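Local coordinates for protein Tube (Drosophila melanogaster, PDB 1D2Z) that recruits the kinase Pelle to the plasma membrane through its Death domain, in the Toll signalling pathway that sets dorsoventral polarity of the Drosophila embryo, at residues 19-24 and 123-128; 46-49 and 53-56; 77-80 and 86-89. One frame throughout, in Å; residues are numbered along the deposited sequence.

Overall arrangement
All three contacts belong to the Death domain of Tube, a bundle of helices without strands. Each is partly buried, but their depth differs. Contact 1 lies nearest the centre of the chain, about 9 Å centre to centre. Contact 2 lies about 13 Å away. Contact 3, with exposed N79, lies farthest out at about 17 Å. Contact 1 pairs helices 16-27 and 120-130, far apart in sequence. The other two join neighbouring pieces of chain: a short turn in contact 2 and a helix-loop-helix in contact 3. Contacts 1 and 3 touch, with A23 against S86. Contacts 1 and 2 both use helix 107-116. Chemistry follows place: an aromatic ring against leucine and an arginine in contact 1, carbonyl-rich in contact 2, and a lysine crossing in contact 3.

Contact 1: 19-24 and 123-128; sequences IYRLAK and ADFVAL
F125 and V126 are the residues of 123-128 that meet R21 and L22 of 19-24. The axes of the two segments come within 10.3 Å and run nearly antiparallel, at 159°. The segments are parts of helices 16-27 and 120-130 of the Death domain bundle.

D124 comes first along the second segment and hydrogen-bonds N74 of the Pelle Death domain through its OD2.

F125 follows and carries most of the contact. Its CG is anti to the backbone N (chi1 174°), which sends the ring out to helix 16-27. F125 CZ packs on R21 CB at 3.7 Å. The R21 guanidinium stands across the end of the ring, with the two planes 86° apart. CZ of F125 lies over the centre of the guanidinium face, 4.0 Å from R21 CZ. The cation thus meets the ring edge, not the ring face. On the L22 side, F125 CE2 reaches the backbone N of L22 at 3.8 Å and L22 CB at 3.9 Å.

With an alanine here in place of the phenylalanine, the helices are likely to be left with a gap, and the guanidinium of R21 without the ring edge that faces it.

V126 is next. Its CG2 touches L22 CD1 at 3.9 Å. L110 packs on L22 and L114 on V126, so helix 107-116 joins this apolar side.

The polar end of R21 looks to carboxylates: NH2 forms salt bridges with D18 and D129. These would probably hold the guanidinium in its place against F125. Between the two segments themselves the grip is van der Waals contact, and the charge of R21 is met by acids beside it.

Contact 2: 46-49 and 53-56; sequences QACS and CLNF
The flat groups that meet here are peptide carbonyls, those of A47, C48 and C53, rather than rings or side-chain amides. The A47 carbonyl oxygen ends against C53 CB at 3.2 Å. The C48 oxygen lies 3.6 Å from L54 CB. In return, the C53 oxygen comes to 3.7 Å from C48 CA. Each of these carbonyls therefore meets carbon across the turn.

The side chains add one apolar contact. C48 CB rests on L54 CG at 4.0 Å. At chi1 -160° the leucine's branch point swings away from its own N and comes alongside the cysteine CB. The sulfur of C48 comes nearest to the C53 oxygen across the contact, at 4.1 Å. C53 SG sits 3.9 Å from A47 O.

The arrangement is a tight link between two short helices of the Death domain. The last turn of helix 45-49, about 46-49, is weakly bonded; the chain then turns back within a few residues, and helix 56-59 begins. N55 is the N-cap of that second helix, and its OD1 accepts from the backbone N of A58.

The hydrogen bonding that joins the two segments comes from the amide of Q112 on helix 107-116: its NE2 bonds C48 O, and its OE1 bonds the backbone N of L54. V109 of the same helix packs against C48, S49 and L54, while the S49 hydroxyl bonds T106 OG1.

Contact 3: 77-80 and 86-89; sequences AANR and SKSQ
The backbones of A78 and K87 approach to 6.2 Å between their CA atoms, where helix 68-80 meets the start of helix 87-96. This is a helix-loop-helix connection of the Death domain, with a short loop between the two helices.

K87 spans the distance. From CG onward its chain is fully extended (chi2 -180°), and it runs past A78 to N79. The methyl CB of A78 presses on K87 CG at 3.6 Å and also meets K87 CE at 3.9 Å. The lysine's aliphatic part is thus packed on an alanine, while its charged end travels on. On the same chain, W32 and R33 of helix 31-38 also touch K87.

At the far end, K87 NZ makes a weak hydrogen bond to N79 OD1, 3.4 Å long. The two side chains cross at a slant. The stronger partner of NZ is D75, one turn earlier than N79 on helix 68-80, through a salt bridge to OD1. The ammonium is therefore shared between a carboxylate and an amide oxygen of one helix.

S86 stands at the N-cap of helix 87-96. The CB of S86 points away from 77-80, and D27 is bonded to its hydroxyl. The backbone N of Q89 donates to S86 OG over 3.1 Å, with an N-H...O angle of 152°.

Contact 1: 19-24 and 123-128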
# COMPACT_ATOMS: atom_id res chain seq x y z
N ILE B 19 5.73 5.38 14.21
CA ILE B 19 4.48 5.81 13.59
C ILE B 19 4.82 6.66 12.37
O ILE B 19 4.16 6.57 11.35
CB ILE B 19 3.61 6.64 14.56
CG1 ILE B 19 3.05 5.75 15.68
CG2 ILE B 19 2.46 7.30 13.81
CD1 ILE B 19 2.14 4.63 15.20
N TYR B 20 5.89 7.45 12.48
CA TYR B 20 6.30 8.32 11.38
C TYR B 20 6.71 7.53 10.14
O TYR B 20 6.42 7.94 9.02
CB TYR B 20 7.44 9.25 11.81
CG TYR B 20 7.84 10.23 10.73
CD1 TYR B 20 6.95 11.21 10.30
CD2 TYR B 20 9.09 10.15 10.12
CE1 TYR B 20 7.29 12.09 9.28
CE2 TYR B 20 9.45 11.03 9.10
CZ TYR B 20 8.54 11.99 8.68
OH TYR B 20 8.87 12.86 7.67
N ARG B 21 7.42 6.42 10.35
CA ARG B 21 7.84 5.59 9.22
C ARG B 21 6.60 5.02 8.54
O ARG B 21 6.51 4.99 7.31
CB ARG B 21 8.80 4.49 9.67
CG ARG B 21 10.15 5.04 10.14
CD ARG B 21 11.20 3.96 10.28
NE ARG B 21 10.89 3.04 11.37
CZ ARG B 21 11.37 1.80 11.47
NH1 ARG B 21 12.17 1.31 10.53
NH2 ARG B 21 11.04 1.05 12.51
N LEU B 22 5.61 4.62 9.35
CA LEU B 22 4.35 4.10 8.83
C LEU B 22 3.63 5.21 8.06
O LEU B 22 3.08 4.98 6.98
CB LEU B 22 3.46 3.62 9.99
CG LEU B 22 2.00 3.29 9.65
CD1 LEU B 22 1.91 2.10 8.69
CD2 LEU B 22 1.25 2.98 10.92
N ALA B 23 3.63 6.42 8.63
CA ALA B 23 2.97 7.58 8.02
C ALA B 23 3.48 7.87 6.61
O ALA B 23 2.67 8.09 5.70
CB ALA B 23 3.14 8.81 8.91
N LYS B 24 4.80 7.86 6.43
CA LYS B 24 5.37 8.12 5.11
C LYS B 24 4.91 7.11 4.07
O LYS B 24 4.74 7.43 2.89
CB LYS B 24 6.90 8.18 5.17
CG LYS B 24 7.44 9.36 5.98
CD LYS B 24 6.69 10.67 5.63
CE LYS B 24 6.91 11.10 4.18
NZ LYS B 24 5.92 12.16 3.79
N ALA B 123 0.74 -2.58 5.62
CA ALA B 123 0.45 -3.80 6.36
C ALA B 123 1.69 -4.67 6.56
O ALA B 123 1.90 -5.20 7.65
CB ALA B 123 -0.65 -4.60 5.65
N ASP B 124 2.50 -4.83 5.51
CA ASP B 124 3.73 -5.64 5.59
C ASP B 124 4.71 -5.01 6.58
O ASP B 124 5.40 -5.71 7.32
CB ASP B 124 4.42 -5.74 4.21
CG ASP B 124 3.61 -6.56 3.21
OD1 ASP B 124 2.61 -7.20 3.60
OD2 ASP B 124 3.97 -6.55 2.01
N PHE B 125 4.76 -3.68 6.58
CA PHE B 125 5.63 -2.93 7.48
C PHE B 125 5.19 -3.15 8.93
O PHE B 125 6.02 -3.41 9.80
CB PHE B 125 5.59 -1.44 7.14
CG PHE B 125 6.34 -0.58 8.13
CD1 PHE B 125 7.74 -0.55 8.11
CD2 PHE B 125 5.66 0.17 9.08
CE1 PHE B 125 8.44 0.23 9.04
CE2 PHE B 125 6.36 0.95 10.00
CZ PHE B 125 7.75 0.98 9.98
N VAL B 126 3.89 -3.04 9.19
CA VAL B 126 3.37 -3.24 10.53
C VAL B 126 3.58 -4.67 11.01
O VAL B 126 3.94 -4.90 12.17
CB VAL B 126 1.87 -2.85 10.62
CG1 VAL B 126 1.27 -3.31 11.95
CG2 VAL B 126 1.71 -1.33 10.47
N ALA B 127 3.39 -5.64 10.11
CA ALA B 127 3.56 -7.05 10.47
C ALA B 127 5.01 -7.38 10.82
O ALA B 127 5.29 -7.95 11.87
CB ALA B 127 3.08 -7.94 9.34
N LEU B 128 5.93 -6.99 9.94
CA LEU B 128 7.34 -7.27 10.14
C LEU B 128 8.00 -6.42 11.23
O LEU B 128 8.40 -6.94 12.27
CB LEU B 128 8.10 -7.09 8.83
CG LEU B 128 7.75 -8.07 7.71
CD1 LEU B 128 8.36 -7.62 6.39
CD2 LEU B 128 8.24 -9.46 8.09

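Contact 2: 46-49 and 53-56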
# COMPACT_ATOMS: atom_id res chain seq x y z
N GLN B 46 -9.83 -4.00 21.99
CA GLN B 46 -9.08 -5.10 22.57
C GLN B 46 -9.55 -6.45 22.04
O GLN B 46 -8.73 -7.31 21.70
CB GLN B 46 -9.14 -5.05 24.10
CG GLN B 46 -8.35 -3.88 24.71
CD GLN B 46 -6.85 -3.95 24.42
OE1 GLN B 46 -6.25 -5.03 24.48
NE2 GLN B 46 -6.25 -2.81 24.11
N ALA B 47 -10.86 -6.61 21.92
CA ALA B 47 -11.45 -7.85 21.42
C ALA B 47 -11.18 -8.03 19.92
O ALA B 47 -11.11 -9.16 19.44
CB ALA B 47 -12.94 -7.87 21.70
N CYS B 48 -11.01 -6.92 19.21
CA CYS B 48 -10.76 -6.94 17.77
C CYS B 48 -9.28 -6.98 17.39
O CYS B 48 -8.95 -7.17 16.22
CB CYS B 48 -11.39 -5.71 17.10
SG CYS B 48 -13.19 -5.70 17.00
N SER B 49 -8.39 -6.83 18.37
CA SER B 49 -6.95 -6.81 18.14
C SER B 49 -6.29 -8.12 17.70
O SER B 49 -5.35 -8.10 16.90
CB SER B 49 -6.21 -6.27 19.37
OG SER B 49 -6.56 -4.92 19.64
N CYS B 53 -9.63 -11.41 14.55
CA CYS B 53 -10.64 -11.01 15.52
C CYS B 53 -11.46 -9.81 15.07
O CYS B 53 -12.48 -9.49 15.69
CB CYS B 53 -10.00 -10.73 16.88
SG CYS B 53 -9.40 -12.20 17.73
N LEU B 54 -11.01 -9.12 14.03
CA LEU B 54 -11.75 -7.97 13.53
C LEU B 54 -12.57 -8.36 12.30
O LEU B 54 -12.05 -8.40 11.19
CB LEU B 54 -10.81 -6.80 13.19
CG LEU B 54 -11.38 -5.37 13.11
CD1 LEU B 54 -10.24 -4.38 12.96
CD2 LEU B 54 -12.35 -5.22 11.95
N ASN B 55 -13.83 -8.70 12.53
CA ASN B 55 -14.74 -9.07 11.44
C ASN B 55 -15.23 -7.73 10.89
O ASN B 55 -16.11 -7.10 11.47
CB ASN B 55 -15.92 -9.87 11.99
CG ASN B 55 -16.79 -10.47 10.89
OD1 ASN B 55 -17.13 -9.80 9.92
ND2 ASN B 55 -17.16 -11.73 11.05
N PHE B 56 -14.63 -7.30 9.78
CA PHE B 56 -14.98 -6.02 9.15
C PHE B 56 -16.46 -5.86 8.81
O PHE B 56 -17.06 -4.83 9.12
CB PHE B 56 -14.11 -5.77 7.92
CG PHE B 56 -14.30 -4.42 7.31
CD1 PHE B 56 -13.79 -3.28 7.92
CD2 PHE B 56 -15.00 -4.27 6.11
CE1 PHE B 56 -13.96 -2.03 7.36
CE2 PHE B 56 -15.18 -3.02 5.54
CZ PHE B 56 -14.66 -1.90 6.16

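Contact 3: 77-80 and 86-89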
# COMPACT_ATOMS: atom_id res chain seq x y z
N ALA B 77 -5.81 21.58 6.95
CA ALA B 77 -4.74 21.98 7.85
C ALA B 77 -3.35 21.75 7.26
O ALA B 77 -2.49 22.62 7.36
CB ALA B 77 -4.87 21.25 9.18
N ALA B 78 -3.15 20.60 6.63
CA ALA B 78 -1.86 20.27 6.04
C ALA B 78 -1.54 21.13 4.83
O ALA B 78 -0.37 21.45 4.59
CB ALA B 78 -1.82 18.79 5.67
N ASN B 79 -2.56 21.51 4.07
CA ASN B 79 -2.36 22.34 2.89
C ASN B 79 -1.81 23.73 3.23
O ASN B 79 -1.14 24.36 2.42
CB ASN B 79 -3.65 22.44 2.07
CG ASN B 79 -3.94 21.18 1.26
OD1 ASN B 79 -3.02 20.46 0.87
ND2 ASN B 79 -5.22 20.91 1.02
N ARG B 80 -2.08 24.18 4.46
CA ARG B 80 -1.60 25.48 4.93
C ARG B 80 -0.11 25.39 5.25
O ARG B 80 0.62 26.39 5.21
CB ARG B 80 -2.36 25.90 6.19
CG ARG B 80 -3.85 26.15 6.00
CD ARG B 80 -4.52 26.39 7.34
NE ARG B 80 -5.89 26.88 7.20
CZ ARG B 80 -6.72 27.07 8.22
NH1 ARG B 80 -6.33 26.82 9.47
NH2 ARG B 80 -7.95 27.53 8.01
N SER B 86 3.35 15.65 6.40
CA SER B 86 2.69 14.35 6.37
C SER B 86 1.24 14.35 6.83
O SER B 86 0.95 14.51 8.02
CB SER B 86 3.49 13.34 7.20
OG SER B 86 2.78 12.12 7.34
N LYS B 87 0.32 14.13 5.89
CA LYS B 87 -1.10 14.09 6.22
C LYS B 87 -1.46 12.82 7.01
O LYS B 87 -2.37 12.85 7.85
CB LYS B 87 -1.95 14.19 4.95
CG LYS B 87 -1.81 15.53 4.23
CD LYS B 87 -2.67 15.61 2.97
CE LYS B 87 -2.60 17.00 2.35
NZ LYS B 87 -3.45 17.13 1.13
N SER B 88 -0.74 11.73 6.75
CA SER B 88 -0.96 10.46 7.46
C SER B 88 -0.62 10.63 8.93
O SER B 88 -1.28 10.06 9.79
CB SER B 88 -0.08 9.34 6.87
OG SER B 88 -0.43 9.04 5.53
N GLN B 89 0.44 11.38 9.20
CA GLN B 89 0.88 11.65 10.57
C GLN B 89 -0.24 12.37 11.32
O GLN B 89 -0.59 12.00 12.45
CB GLN B 89 2.15 12.50 10.55
CG GLN B 89 2.74 12.82 11.92
CD GLN B 89 4.12 13.45 11.80
OE1 GLN B 89 5.10 12.89 12.30
NE2 GLN B 89 4.20 14.59 11.13